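Local coordinates for protein polyhedrin (Uranotaenia sapphirina cypovirus, PDB 4S1K) that packs into the intracellular crystals, known as polyhedra, that encase cypovirus particles, and binds ATP, whose role there is less certain, at residues E37-S42 / L60-D65; K56-M61 / E74-I79; K100-Y105 / V172-I177; W112-I117 / C142-N147. All blocks are in the same frame, centred on the assembly; numbering follows the deposited sequence.

Interaction 1. Residues E37-S42 / L60-D65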
loop_
_atom_site.group_PDB
_atom_site.type_symbol
_atom_site.label_atom_id
_atom_site.label_comp_id
_atom_site.label_asym_id
_atom_site.label_seq_id
_atom_site.Cartn_x
_atom_site.Cartn_y
_atom_site.Cartn_z
ATOM N N GLU A 37 1.914 -19.320 22.504
ATOM C CA GLU A 37 2.591 -20.616 22.337
ATOM C C GLU A 37 4.019 -20.492 21.770
ATOM O O GLU A 37 4.717 -21.493 21.553
ATOM C CB GLU A 37 1.705 -21.566 21.516
ATOM C CG GLU A 37 0.510 -22.109 22.320
ATOM C CD GLU A 37 -0.311 -23.134 21.550
ATOM O OE1 GLU A 37 -0.256 -23.102 20.293
ATOM O OE2 GLU A 37 -1.065 -23.947 22.169
ATOM N N GLY A 38 4.451 -19.258 21.532
ATOM C CA GLY A 38 5.851 -18.953 21.257
ATOM C C GLY A 38 6.145 -18.659 19.802
ATOM O O GLY A 38 7.293 -18.384 19.464
ATOM N N GLN A 39 5.115 -18.653 18.950
ATOM C CA GLN A 39 5.286 -18.313 17.556
ATOM C C GLN A 39 5.591 -16.840 17.440
ATOM O O GLN A 39 5.189 -16.067 18.288
ATOM C CB GLN A 39 4.033 -18.603 16.743
ATOM C CG GLN A 39 3.420 -19.960 17.032
ATOM C CD GLN A 39 2.299 -19.877 18.058
ATOM O OE1 GLN A 39 2.359 -19.128 19.037
ATOM N NE2 GLN A 39 1.256 -20.656 17.823
ATOM N N CYS A 40 6.287 -16.481 16.363
ATOM C CA CYS A 40 6.752 -15.145 16.080
ATOM C C CYS A 40 6.352 -14.806 14.680
ATOM O O CYS A 40 6.476 -15.610 13.776
ATOM C CB CYS A 40 8.274 -15.067 16.186
ATOM S SG CYS A 40 8.845 -15.339 17.870
ATOM N N LYS A 41 5.868 -13.600 14.505
ATOM C CA LYS A 41 5.598 -13.085 13.175
ATOM C C LYS A 41 6.450 -11.848 13.084
ATOM O O LYS A 41 6.343 -10.985 13.968
ATOM C CB LYS A 41 4.110 -12.750 13.051
ATOM C CG LYS A 41 3.453 -13.196 11.786
ATOM C CD LYS A 41 1.959 -12.911 11.801
ATOM C CE LYS A 41 1.562 -12.398 10.418
ATOM N NZ LYS A 41 0.101 -12.361 10.212
ATOM N N SER A 42 7.288 -11.769 12.048
ATOM C CA SER A 42 8.150 -10.595 11.769
ATOM C C SER A 42 7.677 -9.838 10.520
ATOM O O SER A 42 7.261 -10.435 9.535
ATOM C CB SER A 42 9.634 -10.989 11.590
ATOM O OG SER A 42 9.839 -11.719 10.383
ATOM N N LEU A 60 -1.756 -8.545 12.358
ATOM C CA LEU A 60 -1.032 -8.859 13.607
ATOM C C LEU A 60 -1.496 -10.097 14.379
ATOM O O LEU A 60 -0.840 -10.517 15.335
ATOM C CB LEU A 60 -1.138 -7.692 14.600
ATOM C CG LEU A 60 -0.089 -6.626 14.659
ATOM C CD1 LEU A 60 -0.357 -5.864 15.943
ATOM C CD2 LEU A 60 1.336 -7.187 14.613
ATOM N N MET A 61 -2.648 -10.636 14.035
ATOM C CA MET A 61 -3.126 -11.860 14.683
ATOM C C MET A 61 -2.301 -13.003 14.177
ATOM O O MET A 61 -1.848 -12.997 13.015
ATOM C CB MET A 61 -4.564 -12.177 14.296
ATOM C CG MET A 61 -5.587 -11.139 14.703
ATOM S SD MET A 61 -5.964 -11.180 16.455
ATOM C CE MET A 61 -7.214 -12.477 16.483
ATOM N N TRP A 62 -2.132 -14.022 15.013
ATOM C CA TRP A 62 -1.560 -15.255 14.500
ATOM C C TRP A 62 -2.630 -15.912 13.658
ATOM O O TRP A 62 -3.738 -16.182 14.150
ATOM C CB TRP A 62 -1.003 -16.179 15.588
ATOM C CG TRP A 62 -0.377 -17.459 15.028
ATOM C CD1 TRP A 62 -0.944 -18.695 15.013
ATOM C CD2 TRP A 62 0.914 -17.609 14.417
ATOM N NE1 TRP A 62 -0.098 -19.599 14.434
ATOM C CE2 TRP A 62 1.066 -18.973 14.095
ATOM C CE3 TRP A 62 1.963 -16.741 14.142
ATOM C CZ2 TRP A 62 2.218 -19.477 13.487
ATOM C CZ3 TRP A 62 3.102 -17.251 13.538
ATOM C CH2 TRP A 62 3.211 -18.589 13.204
ATOM N N ASP A 63 -2.295 -16.135 12.390
ATOM C CA ASP A 63 -3.312 -16.458 11.385
ATOM C C ASP A 63 -3.171 -17.854 10.734
ATOM O O ASP A 63 -3.888 -18.200 9.804
ATOM C CB ASP A 63 -3.384 -15.331 10.331
ATOM C CG ASP A 63 -2.022 -15.001 9.699
ATOM O OD1 ASP A 63 -0.949 -15.303 10.274
ATOM O OD2 ASP A 63 -2.031 -14.413 8.611
ATOM N N ILE A 64 -2.288 -18.677 11.259
ATOM C CA ILE A 64 -2.087 -20.019 10.724
ATOM C C ILE A 64 -2.920 -20.986 11.520
ATOM O O ILE A 64 -3.071 -20.847 12.727
ATOM C CB ILE A 64 -0.630 -20.452 10.819
ATOM C CG1 ILE A 64 0.290 -19.348 10.250
ATOM C CG2 ILE A 64 -0.451 -21.791 10.141
ATOM C CD1 ILE A 64 -0.077 -18.899 8.862
ATOM N N ASP A 65 -3.453 -21.975 10.834
ATOM C CA ASP A 65 -4.418 -22.890 11.413
ATOM C C ASP A 65 -4.225 -24.191 10.669
ATOM O O ASP A 65 -4.524 -24.247 9.480
ATOM C CB ASP A 65 -5.820 -22.310 11.182
ATOM C CG ASP A 65 -6.935 -23.305 11.454
ATOM O OD1 ASP A 65 -6.811 -24.138 12.372
ATOM O OD2 ASP A 65 -7.953 -23.225 10.740
#
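The contact between Q39, K41, W62 and D63 is a buried mix of aromatic packing and ion pairing, and it joins the start of strand 40-47 and the loop residue just before it to the turn that leads from the short helix 57-60 into strand 64-65. It illustrates how a tryptophan can be covered by the aliphatic part of a polar residue. Q39 CB lies over one face of the W62 indole, 3.6 Å from the centroid of the six-membered ring and 10° off its normal, a CH-pi contact. Q39 crosses the indole at about a right angle; its CG lies 3.8 Å from W62 CZ2, and the bend at chi2 (96°) turns the amide, whose plane is 39° from that of the ring. I64 CG1 covers the opposite face, while C40 O sits at the ring edge, 3.8 Å from W62 CZ3. W210 of strand 207-211 adds an edge-to-face neighbour.

Further along the same side of the strand, K41 reaches D63, the two side chains crossing at about a right angle, and K41 NZ forms a salt bridge with D63 OD1 at 3.1 Å. The same ammonium makes a weak bond to M61 O at 3.5 Å, and its strongest partner is the carbonyl of E59. D63 is shared as well: OD1 also accepts from W210 NE1, and OD2 from Q69 NE2. The lysine charge is thus met by one carboxylate and two backbone oxygens in a buried setting, which would be expected to favour the ionised forms of both K41 and D63.

Interaction 2. Residues K56-M61 / E74-I79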
loop_
_atom_site.group_PDB
_atom_site.type_symbol
_atom_site.label_atom_id
_atom_site.label_comp_id
_atom_site.label_asym_id
_atom_site.label_seq_id
_atom_site.Cartn_x
_atom_site.Cartn_y
_atom_site.Cartn_z
ATOM N N LYS A 56 -2.236 -3.610 10.031
ATOM C CA LYS A 56 -3.628 -3.763 10.470
ATOM C C LYS A 56 -3.697 -4.776 11.606
ATOM O O LYS A 56 -2.807 -5.590 11.772
ATOM C CB LYS A 56 -4.528 -4.188 9.307
ATOM C CG LYS A 56 -4.615 -3.112 8.249
ATOM C CD LYS A 56 -4.962 -3.625 6.859
ATOM C CE LYS A 56 -6.398 -4.067 6.721
ATOM N NZ LYS A 56 -6.691 -4.153 5.267
ATOM N N SER A 57 -4.749 -4.721 12.395
ATOM C CA SER A 57 -4.899 -5.647 13.499
ATOM C C SER A 57 -5.142 -7.065 12.974
ATOM O O SER A 57 -4.721 -8.013 13.618
ATOM C CB SER A 57 -6.045 -5.210 14.395
ATOM O OG SER A 57 -7.197 -5.083 13.598
ATOM N N SER A 58 -5.825 -7.197 11.822
ATOM C CA SER A 58 -5.978 -8.490 11.151
ATOM C C SER A 58 -4.594 -9.119 10.783
ATOM O O SER A 58 -4.393 -10.322 10.920
ATOM C CB SER A 58 -6.938 -8.378 9.937
ATOM O OG SER A 58 -6.441 -7.524 8.891
ATOM N N GLU A 59 -3.658 -8.279 10.359
ATOM C CA GLU A 59 -2.314 -8.704 9.975
ATOM C C GLU A 59 -1.409 -9.045 11.170
ATOM O O GLU A 59 -0.408 -9.750 11.000
ATOM C CB GLU A 59 -1.672 -7.610 9.115
ATOM C CG GLU A 59 -2.481 -7.271 7.867
ATOM C CD GLU A 59 -2.059 -5.961 7.229
ATOM O OE1 GLU A 59 -1.348 -5.174 7.892
ATOM O OE2 GLU A 59 -2.457 -5.707 6.076
ATOM N N LEU A 60 -1.756 -8.545 12.358
ATOM C CA LEU A 60 -1.032 -8.859 13.607
ATOM C C LEU A 60 -1.496 -10.097 14.379
ATOM O O LEU A 60 -0.840 -10.517 15.335
ATOM C CB LEU A 60 -1.138 -7.692 14.600
ATOM C CG LEU A 60 -0.089 -6.626 14.659
ATOM C CD1 LEU A 60 -0.357 -5.864 15.943
ATOM C CD2 LEU A 60 1.336 -7.187 14.613
ATOM N N MET A 61 -2.648 -10.636 14.035
ATOM C CA MET A 61 -3.126 -11.860 14.683
ATOM C C MET A 61 -2.301 -13.003 14.177
ATOM O O MET A 61 -1.848 -12.997 13.015
ATOM C CB MET A 61 -4.564 -12.177 14.296
ATOM C CG MET A 61 -5.587 -11.139 14.703
ATOM S SD MET A 61 -5.964 -11.180 16.455
ATOM C CE MET A 61 -7.214 -12.477 16.483
ATOM N N GLU A 74 -12.084 -13.765 8.403
ATOM C CA GLU A 74 -12.217 -14.531 9.674
ATOM C C GLU A 74 -11.521 -13.800 10.804
ATOM O O GLU A 74 -12.012 -13.723 11.932
ATOM C CB GLU A 74 -11.539 -15.890 9.623
ATOM C CG GLU A 74 -12.070 -16.905 8.641
ATOM C CD GLU A 74 -11.083 -18.061 8.504
ATOM O OE1 GLU A 74 -10.594 -18.336 7.377
ATOM O OE2 GLU A 74 -10.779 -18.667 9.568
ATOM N N LEU A 75 -10.334 -13.299 10.514
ATOM C CA LEU A 75 -9.594 -12.617 11.557
ATOM C C LEU A 75 -10.321 -11.324 11.968
ATOM O O LEU A 75 -10.469 -11.048 13.157
ATOM C CB LEU A 75 -8.187 -12.319 11.099
ATOM C CG LEU A 75 -7.364 -13.541 10.711
ATOM C CD1 LEU A 75 -6.214 -13.099 9.813
ATOM C CD2 LEU A 75 -6.872 -14.267 11.946
ATOM N N GLN A 76 -10.812 -10.562 10.990
ATOM C CA GLN A 76 -11.481 -9.332 11.314
ATOM C C GLN A 76 -12.768 -9.656 12.053
ATOM O O GLN A 76 -13.152 -8.912 12.905
ATOM C CB GLN A 76 -11.775 -8.474 10.091
ATOM C CG GLN A 76 -12.325 -7.086 10.432
ATOM C CD GLN A 76 -11.356 -6.235 11.274
ATOM O OE1 GLN A 76 -10.154 -6.222 11.027
ATOM N NE2 GLN A 76 -11.887 -5.509 12.260
ATOM N N ARG A 77 -13.413 -10.780 11.776
ATOM C CA ARG A 77 -14.622 -11.116 12.509
ATOM C C ARG A 77 -14.356 -11.265 14.025
ATOM O O ARG A 77 -15.127 -10.765 14.842
ATOM C CB ARG A 77 -15.243 -12.376 11.941
ATOM C CG ARG A 77 -16.500 -12.791 12.688
ATOM C CD ARG A 77 -17.227 -13.845 11.905
ATOM N NE ARG A 77 -16.391 -15.028 11.807
ATOM C CZ ARG A 77 -16.629 -16.043 10.979
ATOM N NH1 ARG A 77 -17.699 -16.021 10.164
ATOM N NH2 ARG A 77 -15.790 -17.078 10.965
ATOM N N SER A 78 -13.261 -11.944 14.376
ATOM C CA SER A 78 -12.831 -12.085 15.767
ATOM C C SER A 78 -12.475 -10.758 16.412
ATOM O O SER A 78 -12.822 -10.508 17.562
ATOM C CB SER A 78 -11.614 -13.011 15.879
ATOM O OG SER A 78 -11.968 -14.355 15.585
ATOM N N ILE A 79 -11.734 -9.932 15.698
ATOM C CA ILE A 79 -11.298 -8.627 16.220
ATOM C C ILE A 79 -12.494 -7.686 16.497
ATOM O O ILE A 79 -12.416 -6.824 17.378
ATOM C CB ILE A 79 -10.353 -7.942 15.195
ATOM C CG1 ILE A 79 -8.997 -8.654 15.161
ATOM C CG2 ILE A 79 -10.241 -6.443 15.464
ATOM C CD1 ILE A 79 -8.241 -8.448 13.874
HETATM O O HOH W 1 -7.761 -4.518 10.553
#
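S57 OG is held from two directions: it accepts a hydrogen bond from a water at 3.1 Å, and it is hydrogen-bonded to the carbonyl of P122. The same water donates to Q76 OE1 at 3.0 Å, so a single molecule spans the polar side of a helix-to-helix contact in which the short, weakly bonded helix 57-60 rests against helix 72-83. Q76 turns its carboxamide back toward the smaller helix through the bend at chi2 (61°), its CG lying beside the carbonyl carbon, and so comes within bridging range of the serine. T208 of the third subunit packs on Q76, which puts this side close to a subunit interface.

Beneath the water the contact is apolar, and the principle on display is that small residues let larger ones approach a backbone. L75 and I79, one turn apart on the longer helix, both point at the partner. I79 sends CD1 into the first turn, 3.5 Å from S57 C, passing beside the serine hydroxyl. L75 CD1 comes to 3.5 Å from S58 O, and the CA atoms of S58 and L75 lie only 5.5 Å apart, a separation that small serine side chains make possible.

M61, just past the short helix, closes the other side. Its chain folds back at chi2 and chi3 and slides past I79 in the opposite direction, while CB meets L75 CD2 at 3.9 Å. CG lies 3.9 Å from I79 CD1, the same methyl that stands 3.4 Å from S58 N.

Interaction 3. Residues K100-Y105 / V172-I177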
loop_
_atom_site.group_PDB
_atom_site.type_symbol
_atom_site.label_atom_id
_atom_site.label_comp_id
_atom_site.label_asym_id
_atom_site.label_seq_id
_atom_site.Cartn_x
_atom_site.Cartn_y
_atom_site.Cartn_z
ATOM N N LYS A 100 1.312 -11.448 22.680
ATOM C CA LYS A 100 1.719 -11.253 24.048
ATOM C C LYS A 100 2.531 -9.979 24.156
ATOM O O LYS A 100 2.431 -9.230 25.121
ATOM C CB LYS A 100 2.707 -12.365 24.438
ATOM C CG LYS A 100 2.156 -13.527 25.225
ATOM C CD LYS A 100 3.137 -13.955 26.324
ATOM C CE LYS A 100 3.524 -12.800 27.275
ATOM N NZ LYS A 100 2.417 -11.839 27.574
ATOM N N LYS A 101 3.425 -9.828 23.181
ATOM C CA LYS A 101 4.446 -8.842 23.207
ATOM C C LYS A 101 4.750 -8.372 21.786
ATOM O O LYS A 101 4.644 -9.152 20.828
ATOM C CB LYS A 101 5.711 -9.460 23.796
ATOM C CG LYS A 101 6.848 -8.465 23.790
ATOM C CD LYS A 101 8.032 -8.965 24.531
ATOM C CE LYS A 101 8.608 -10.138 23.795
ATOM N NZ LYS A 101 10.103 -10.162 23.805
ATOM N N LEU A 102 5.144 -7.109 21.648
ATOM C CA LEU A 102 5.578 -6.560 20.345
ATOM C C LEU A 102 6.989 -6.031 20.531
ATOM O O LEU A 102 7.250 -5.379 21.541
ATOM C CB LEU A 102 4.658 -5.430 19.914
ATOM C CG LEU A 102 3.467 -5.613 18.958
ATOM C CD1 LEU A 102 3.014 -7.036 18.759
ATOM C CD2 LEU A 102 2.313 -4.728 19.397
ATOM N N SER A 103 7.888 -6.371 19.598
ATOM C CA SER A 103 9.252 -5.889 19.581
ATOM C C SER A 103 9.526 -5.080 18.300
ATOM O O SER A 103 9.233 -5.524 17.183
ATOM C CB SER A 103 10.222 -7.076 19.631
ATOM O OG SER A 103 10.075 -7.842 20.814
ATOM N N PHE A 104 10.129 -3.912 18.454
ATOM C CA PHE A 104 10.418 -3.057 17.328
ATOM C C PHE A 104 11.938 -2.885 17.218
ATOM O O PHE A 104 12.577 -2.345 18.121
ATOM C CB PHE A 104 9.741 -1.694 17.499
ATOM C CG PHE A 104 8.247 -1.750 17.557
ATOM C CD1 PHE A 104 7.592 -2.121 18.719
ATOM C CD2 PHE A 104 7.501 -1.396 16.473
ATOM C CE1 PHE A 104 6.216 -2.196 18.774
ATOM C CE2 PHE A 104 6.110 -1.429 16.520
ATOM C CZ PHE A 104 5.472 -1.835 17.675
ATOM N N TYR A 105 12.528 -3.347 16.115
ATOM C CA TYR A 105 14.000 -3.286 15.954
ATOM C C TYR A 105 14.259 -2.239 14.881
ATOM O O TYR A 105 13.727 -2.333 13.790
ATOM C CB TYR A 105 14.612 -4.654 15.610
ATOM C CG TYR A 105 14.525 -5.631 16.767
ATOM C CD1 TYR A 105 15.439 -5.587 17.800
ATOM C CD2 TYR A 105 13.499 -6.561 16.859
ATOM C CE1 TYR A 105 15.331 -6.422 18.898
ATOM C CE2 TYR A 105 13.398 -7.418 17.964
ATOM C CZ TYR A 105 14.320 -7.347 18.977
ATOM O OH TYR A 105 14.242 -8.171 20.098
ATOM N N VAL A 172 -4.602 -4.748 18.562
ATOM C CA VAL A 172 -4.128 -3.402 18.262
ATOM C C VAL A 172 -3.708 -3.381 16.805
ATOM O O VAL A 172 -3.522 -4.416 16.181
ATOM C CB VAL A 172 -2.953 -3.019 19.176
ATOM C CG1 VAL A 172 -3.364 -3.091 20.627
ATOM C CG2 VAL A 172 -1.738 -3.904 18.939
ATOM N N SER A 173 -3.601 -2.184 16.258
ATOM C CA SER A 173 -2.893 -1.963 15.031
ATOM C C SER A 173 -1.674 -1.112 15.329
ATOM O O SER A 173 -1.476 -0.612 16.452
ATOM C CB SER A 173 -3.801 -1.304 14.007
ATOM O OG SER A 173 -4.414 -0.160 14.535
ATOM N N ILE A 174 -0.839 -0.959 14.310
ATOM C CA ILE A 174 0.447 -0.326 14.474
ATOM C C ILE A 174 0.706 0.677 13.408
ATOM O O ILE A 174 0.469 0.418 12.247
ATOM C CB ILE A 174 1.589 -1.345 14.327
ATOM C CG1 ILE A 174 1.497 -2.397 15.442
ATOM C CG2 ILE A 174 2.945 -0.599 14.312
ATOM C CD1 ILE A 174 2.559 -3.470 15.335
ATOM N N ALA A 175 1.276 1.794 13.803
ATOM C CA ALA A 175 1.773 2.731 12.851
ATOM C C ALA A 175 3.120 3.214 13.360
ATOM O O ALA A 175 3.226 3.817 14.435
ATOM C CB ALA A 175 0.766 3.867 12.705
ATOM N N VAL A 176 4.162 2.955 12.591
ATOM C CA VAL A 176 5.492 3.427 12.932
ATOM C C VAL A 176 5.987 4.353 11.827
ATOM O O VAL A 176 5.856 4.064 10.619
ATOM C CB VAL A 176 6.445 2.244 13.075
ATOM C CG1 VAL A 176 7.853 2.710 13.412
ATOM C CG2 VAL A 176 5.901 1.262 14.097
ATOM N N ILE A 177 6.577 5.470 12.238
ATOM C CA ILE A 177 7.224 6.392 11.299
ATOM C C ILE A 177 8.708 6.528 11.696
ATOM O O ILE A 177 9.032 6.960 12.798
ATOM C CB ILE A 177 6.545 7.778 11.319
ATOM C CG1 ILE A 177 5.067 7.680 10.969
ATOM C CG2 ILE A 177 7.203 8.716 10.334
ATOM C CD1 ILE A 177 4.286 8.919 11.420
#
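F104 meets I174 edge-on between two strands that belong to different sheets yet run nearly the same way, only 17° apart, and this combination is the unusual feature of the contact of L102 and F104 with V172, I174 and V176. The strand axes stay 10.9 Å apart at the closest approach, a distance suited to facing layers, and alternate residues of each segment fill the gap, V172 lying just before its strand. This is the inner packing of a beta sandwich, with strand 101-107 from the six-stranded sheet facing strand 173-179 from the three-stranded one.

F104 supplies the one aromatic ring of the contact. With CG anti to the carbonyl carbon (chi1 -62°), the ring reaches across the gap and presents an edge, rather than a face, to I174: CG2 lies in the ring plane, 3.9 Å from CE2. V176 comes from another side, its CG2 3.6 Å from F104 CE2 and 3.9 Å from CD2, neither squarely over the ring nor at its rim. One aromatic corner is thereby lodged between methyls of two residues on the same face of the opposing strand.

L102 continues the row, close to eclipsed at chi2 (16°) as CD2 reaches the opposing strand. This methyl meets V172 CG2 tip to tip at 4.2 Å and lies 4.3 Å from I174 CD1, so I174 fits between the leucine and the phenylalanine.

Around this core, V165 and A33 from strands 160-166 and 27-34 flank L102, I31 of strand 27-34 touches F104, and I117 and I119 of strand 116-120 lie against F104 from the three-stranded sheet.

Interaction 4. Residues W112-I117 / C142-N147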
loop_
_atom_site.group_PDB
_atom_site.type_symbol
_atom_site.label_atom_id
_atom_site.label_comp_id
_atom_site.label_asym_id
_atom_site.label_seq_id
_atom_site.Cartn_x
_atom_site.Cartn_y
_atom_site.Cartn_z
ATOM N N TRP A 112 16.561 9.390 15.965
ATOM C CA TRP A 112 16.007 8.869 17.229
ATOM C C TRP A 112 15.164 9.884 18.053
ATOM O O TRP A 112 14.441 9.483 18.930
ATOM C CB TRP A 112 17.139 8.282 18.116
ATOM C CG TRP A 112 18.037 7.331 17.405
ATOM C CD1 TRP A 112 19.329 7.576 16.975
ATOM C CD2 TRP A 112 17.731 5.999 16.993
ATOM N NE1 TRP A 112 19.829 6.468 16.332
ATOM C CE2 TRP A 112 18.875 5.490 16.326
ATOM C CE3 TRP A 112 16.606 5.172 17.134
ATOM C CZ2 TRP A 112 18.922 4.193 15.800
ATOM C CZ3 TRP A 112 16.648 3.886 16.613
ATOM C CH2 TRP A 112 17.799 3.412 15.950
ATOM N N ASN A 113 15.281 11.185 17.786
ATOM C CA ASN A 113 14.404 12.207 18.392
ATOM C C ASN A 113 12.980 12.205 17.849
ATOM O O ASN A 113 12.079 12.690 18.526
ATOM C CB ASN A 113 14.945 13.614 18.133
ATOM C CG ASN A 113 16.038 14.001 19.077
ATOM O OD1 ASN A 113 15.776 14.529 20.166
ATOM N ND2 ASN A 113 17.263 13.770 18.675
ATOM N N LYS A 114 12.796 11.701 16.623
ATOM C CA LYS A 114 11.525 11.808 15.891
ATOM C C LYS A 114 10.884 10.497 15.484
ATOM O O LYS A 114 9.729 10.491 15.017
ATOM C CB LYS A 114 11.749 12.621 14.621
ATOM C CG LYS A 114 12.182 14.073 14.846
ATOM C CD LYS A 114 11.378 14.825 15.900
ATOM C CE LYS A 114 9.885 14.790 15.667
ATOM N NZ LYS A 114 9.458 15.746 14.605
ATOM N N ALA A 115 11.582 9.382 15.670
ATOM C CA ALA A 115 10.986 8.086 15.406
ATOM C C ALA A 115 9.742 7.938 16.293
ATOM O O ALA A 115 9.764 8.219 17.504
ATOM C CB ALA A 115 11.974 6.952 15.653
ATOM N N SER A 116 8.659 7.495 15.680
ATOM C CA SER A 116 7.364 7.494 16.334
ATOM C C SER A 116 6.769 6.097 16.195
ATOM O O SER A 116 6.725 5.546 15.090
ATOM C CB SER A 116 6.495 8.542 15.647
ATOM O OG SER A 116 5.198 8.558 16.155
ATOM N N ILE A 117 6.342 5.518 17.308
ATOM C CA ILE A 117 5.720 4.208 17.312
ATOM C C ILE A 117 4.375 4.295 17.999
ATOM O O ILE A 117 4.309 4.468 19.187
ATOM C CB ILE A 117 6.569 3.187 18.066
ATOM C CG1 ILE A 117 7.919 2.976 17.364
ATOM C CG2 ILE A 117 5.789 1.869 18.227
ATOM C CD1 ILE A 117 8.881 2.141 18.218
ATOM N N CYS A 142 2.937 10.379 23.260
ATOM C CA CYS A 142 3.491 9.118 23.778
ATOM C C CYS A 142 4.266 8.256 22.764
ATOM O O CYS A 142 5.008 7.341 23.180
ATOM C CB CYS A 142 2.395 8.259 24.430
ATOM S SG CYS A 142 0.986 7.717 23.390
ATOM N N SER A 143 4.082 8.535 21.462
ATOM C CA SER A 143 4.652 7.722 20.367
ATOM C C SER A 143 6.134 7.962 20.176
ATOM O O SER A 143 6.824 7.118 19.636
ATOM C CB SER A 143 3.919 7.963 19.041
ATOM O OG SER A 143 4.201 9.270 18.473
ATOM N N TYR A 144 6.640 9.101 20.645
ATOM C CA TYR A 144 8.053 9.449 20.459
ATOM C C TYR A 144 8.871 8.841 21.559
ATOM O O TYR A 144 8.816 9.312 22.676
ATOM C CB TYR A 144 8.207 10.955 20.495
ATOM C CG TYR A 144 7.581 11.603 19.317
ATOM C CD1 TYR A 144 8.241 11.618 18.098
ATOM C CD2 TYR A 144 6.321 12.173 19.396
ATOM C CE1 TYR A 144 7.674 12.213 16.983
ATOM C CE2 TYR A 144 5.743 12.775 18.290
ATOM C CZ TYR A 144 6.436 12.793 17.086
ATOM O OH TYR A 144 5.898 13.379 15.963
ATOM N N LYS A 145 9.633 7.796 21.265
ATOM C CA LYS A 145 10.242 7.022 22.352
ATOM C C LYS A 145 11.524 7.636 22.788
ATOM O O LYS A 145 11.794 7.627 23.968
ATOM C CB LYS A 145 10.477 5.555 21.983
ATOM C CG LYS A 145 9.256 4.784 21.534
ATOM C CD LYS A 145 8.067 4.995 22.455
ATOM C CE LYS A 145 6.823 4.345 21.878
ATOM N NZ LYS A 145 5.695 4.497 22.802
ATOM N N ARG A 146 12.331 8.119 21.836
ATOM C CA ARG A 146 13.572 8.838 22.134
ATOM C C ARG A 146 14.514 7.979 22.993
ATOM O O ARG A 146 14.934 6.903 22.543
ATOM C CB ARG A 146 13.279 10.227 22.764
ATOM C CG ARG A 146 12.398 11.078 21.868
ATOM C CD ARG A 146 12.515 12.587 22.077
ATOM N NE ARG A 146 11.300 13.252 21.565
ATOM C CZ ARG A 146 10.136 13.338 22.231
ATOM N NH1 ARG A 146 10.009 12.840 23.447
ATOM N NH2 ARG A 146 9.092 13.951 21.704
ATOM N N ASN A 147 14.817 8.410 24.219
ATOM C CA ASN A 147 15.751 7.676 25.053
ATOM C C ASN A 147 15.062 6.505 25.753
ATOM O O ASN A 147 15.705 5.808 26.515
ATOM C CB ASN A 147 16.453 8.610 26.066
ATOM C CG ASN A 147 17.460 9.538 25.411
ATOM O OD1 ASN A 147 18.619 9.185 25.237
ATOM N ND2 ASN A 147 17.010 10.730 25.022
HETATM O O HOH W 2 11.798 8.700 19.261
HETATM O O HOH W 3 7.418 14.596 13.850
HETATM O O HOH W 4 3.069 3.653 21.774
#
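S116 OG and S143 OG lie 2.6 Å apart, a short hydroxyl pair, and beside them I117 N donates almost straight (170°) to S143 O at 2.9 Å. The Y144 ring lies close by. S116 CB sits over one of its faces, K114 O approaches its edge at 3.3 Å from CE1, and the aliphatic end of K114 runs alongside the ring, CE being 3.6 Å from CE1. R146 NE makes a weak bond to N113 O at 3.2 Å.

In fold terms, the loop 142-147 covers the outer edge of strand 116-120, an outermost strand of its three-stranded antiparallel sheet, while S116 bonds to I177 on the inner side.

Waters fill in the second shell. One donates to W112 O and A115 O and accepts from R146 N. Another joins K114 NZ to Y144 OH, and a third receives a bond from K145 NZ and donates to I117 O. S143 OG is further held by P140 O. K145 NZ donates to C142 O at 3.0 Å, tying the lysine back to the 3-10 turn, and makes a cation-pi contact with W163. C142 itself forms a disulfide with C155, an ATP-binding residue.

Interaction 1 is the first along the chain, closing the loop that holds most of strand 40-47, strand 50-55 and the start of helix 57-60. Interaction 2 begins where it ends, sharing L60 and M61, and closes a shorter loop through strands 64-65 and 68-69 to helix 72-83. The two therefore overlap in series. Interaction 3 closes a much longer loop, from strand 101-107 to strand 173-179, and interaction 4 falls entirely within that loop. Interactions 3 and 4 meet where S116 O accepts from I177 N. V172 touches the helix 57-60 residues S57 and L60, connecting the sandwich to the helical end, whereas interactions 1 and 4 lie about 26 Å apart between centres.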